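Local coordinates for protein phosphotransferase system, HPr-related proteins (Thermoanaerobacter tengcongensis, PDB 3LE1) that probably serves as the general, non-sugar-specific phosphocarrier of the phosphoenolpyruvate-dependent sugar phosphotransferase system, at residues L21-A26 with M48-L53. Residues are numbered along the deposited sequence; the frame is centred on the assembly and turned at random.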
loop_
_atom_site.group_PDB
_atom_site.type_symbol
_atom_site.label_atom_id
_atom_site.label_comp_id
_atom_site.label_asym_id
_atom_site.label_seq_id
_atom_site.Cartn_x
_atom_site.Cartn_y
_atom_site.Cartn_z
ATOM N N LEU A 21 6.940 5.911 3.325
ATOM C CA LEU A 21 5.854 6.102 4.281
ATOM C C LEU A 21 4.848 4.967 4.193
ATOM O O LEU A 21 4.295 4.534 5.205
ATOM C CB LEU A 21 5.140 7.420 4.009
ATOM C CG LEU A 21 5.860 8.689 4.462
ATOM C CD1 LEU A 21 5.478 9.856 3.577
ATOM C CD2 LEU A 21 5.564 8.986 5.917
ATOM N N PHE A 22 4.596 4.510 2.972
ATOM C CA PHE A 22 3.701 3.389 2.746
ATOM C C PHE A 22 4.189 2.177 3.525
ATOM O O PHE A 22 3.426 1.587 4.282
ATOM C CB PHE A 22 3.605 3.072 1.255
ATOM C CG PHE A 22 2.594 2.007 0.921
ATOM C CD1 PHE A 22 1.280 2.342 0.631
ATOM C CD2 PHE A 22 2.959 0.670 0.887
ATOM C CE1 PHE A 22 0.356 1.363 0.317
ATOM C CE2 PHE A 22 2.033 -0.312 0.569
ATOM C CZ PHE A 22 0.734 0.040 0.283
ATOM N N VAL A 23 5.469 1.831 3.360
ATOM C CA VAL A 23 6.064 0.676 4.021
ATOM C C VAL A 23 6.113 0.912 5.523
ATOM O O VAL A 23 5.900 0.001 6.324
ATOM C CB VAL A 23 7.495 0.418 3.507
ATOM C CG1 VAL A 23 8.220 -0.576 4.402
ATOM C CG2 VAL A 23 7.466 -0.072 2.067
ATOM N N GLN A 24 6.401 2.157 5.878
ATOM C CA GLN A 24 6.397 2.614 7.251
ATOM C C GLN A 24 5.040 2.357 7.903
ATOM O O GLN A 24 4.954 1.792 8.981
ATOM C CB GLN A 24 6.712 4.112 7.265
ATOM N N THR A 25 3.981 2.777 7.228
ATOM C CA THR A 25 2.642 2.629 7.763
ATOM C C THR A 25 2.245 1.154 7.824
ATOM O O THR A 25 1.737 0.683 8.848
ATOM C CB THR A 25 1.631 3.455 6.940
ATOM O OG1 THR A 25 1.980 4.846 7.034
ATOM C CG2 THR A 25 0.213 3.259 7.441
ATOM N N ALA A 26 2.492 0.421 6.741
ATOM C CA ALA A 26 2.190 -1.010 6.716
ATOM C C ALA A 26 2.907 -1.707 7.856
ATOM O O ALA A 26 2.353 -2.597 8.508
ATOM C CB ALA A 26 2.602 -1.626 5.385
ATOM N N MET A 48 11.801 -3.205 -1.604
ATOM C CA MET A 48 12.202 -3.780 -2.887
ATOM C C MET A 48 10.970 -4.251 -3.663
ATOM O O MET A 48 10.870 -4.044 -4.875
ATOM C CB MET A 48 13.191 -4.933 -2.688
ATOM C CG MET A 48 13.653 -5.590 -3.993
ATOM S SD MET A 48 14.754 -7.001 -3.736
ATOM C CE MET A 48 15.191 -7.366 -5.427
ATOM N N GLY A 49 10.031 -4.871 -2.948
ATOM C CA GLY A 49 8.794 -5.337 -3.551
ATOM C C GLY A 49 7.957 -4.193 -4.099
ATOM O O GLY A 49 7.511 -4.229 -5.238
ATOM N N ILE A 50 7.735 -3.177 -3.274
ATOM C CA ILE A 50 7.044 -1.974 -3.725
ATOM C C ILE A 50 7.684 -1.429 -5.006
ATOM O O ILE A 50 6.993 -1.173 -5.993
ATOM C CB ILE A 50 7.006 -0.897 -2.611
ATOM C CG1 ILE A 50 6.242 -1.434 -1.395
ATOM C CG2 ILE A 50 6.367 0.393 -3.114
ATOM C CD1 ILE A 50 4.783 -1.754 -1.686
ATOM N N MET A 51 9.007 -1.288 -4.997
ATOM C CA MET A 51 9.730 -0.801 -6.168
ATOM C C MET A 51 9.462 -1.669 -7.385
ATOM O O MET A 51 9.167 -1.159 -8.473
ATOM C CB MET A 51 11.228 -0.782 -5.900
ATOM C CG MET A 51 11.648 0.139 -4.777
ATOM S SD MET A 51 11.573 1.869 -5.252
ATOM C CE MET A 51 9.810 2.204 -5.200
ATOM N N SER A 52 9.574 -2.982 -7.193
ATOM C CA SER A 52 9.353 -3.948 -8.265
ATOM C C SER A 52 7.981 -3.758 -8.887
ATOM O O SER A 52 7.800 -3.912 -10.094
ATOM C CB SER A 52 9.450 -5.375 -7.724
ATOM O OG SER A 52 8.182 -5.840 -7.281
ATOM N N LEU A 53 7.010 -3.423 -8.050
ATOM C CA LEU A 53 5.630 -3.324 -8.493
ATOM C C LEU A 53 5.410 -2.177 -9.498
ATOM O O LEU A 53 4.554 -2.278 -10.373
ATOM C CB LEU A 53 4.723 -3.193 -7.273
ATOM C CG LEU A 53 3.394 -3.950 -7.269
ATOM C CD1 LEU A 53 2.226 -3.012 -7.314
ATOM C CD2 LEU A 53 3.299 -4.976 -8.395
#
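Ile50, on the short helix 47-53, reaches across to Phe22 and Val23 on helix 16-26, and these three side chains make the whole contact. Gly49 comes just before it in the sequence. Its N donates to Ser46 OG. Ile50 then points its side chain at the other helix. CG1 lies beside the backbone N (chi1 -61°) and carries CD1 forward to the Phe22 ring. CD1 is 3.8 Å from Phe22 CE2 and 4.0 Å from Phe22 CD2, and so comes obliquely to the CD2-CE2 bond of the ring. Further back on the same branch, Ile50 CG1 packs 3.9 Å from Val23 CG2. Here the two side chains lie alongside, pointing opposite ways. The backbones stay well apart, with 8.2 Å between the CA atoms of Val23 and Ile50.

This is the open-faced beta sandwich of HPr, in which helices pack on one face of a four-stranded antiparallel sheet. The contact joins its first helix to the short second one through apolar side chains alone. Leu14 touches both Ile50 and Phe22, while Val35 and Leu77 tie Phe22 to the sheet and to helix 70-82. Met51, after Ile50, touches His15, the histidine that, as in other HPr proteins, probably carries the phosphoryl group. The Ser52 hydroxyl turns back on its own helix: OG meets a lone pair of Gly49 O at 2.7 Å, and Leu53 N is a second donor to that oxygen. Leu53 is buried and packs on Val35, the strand residue that Phe22 also touches.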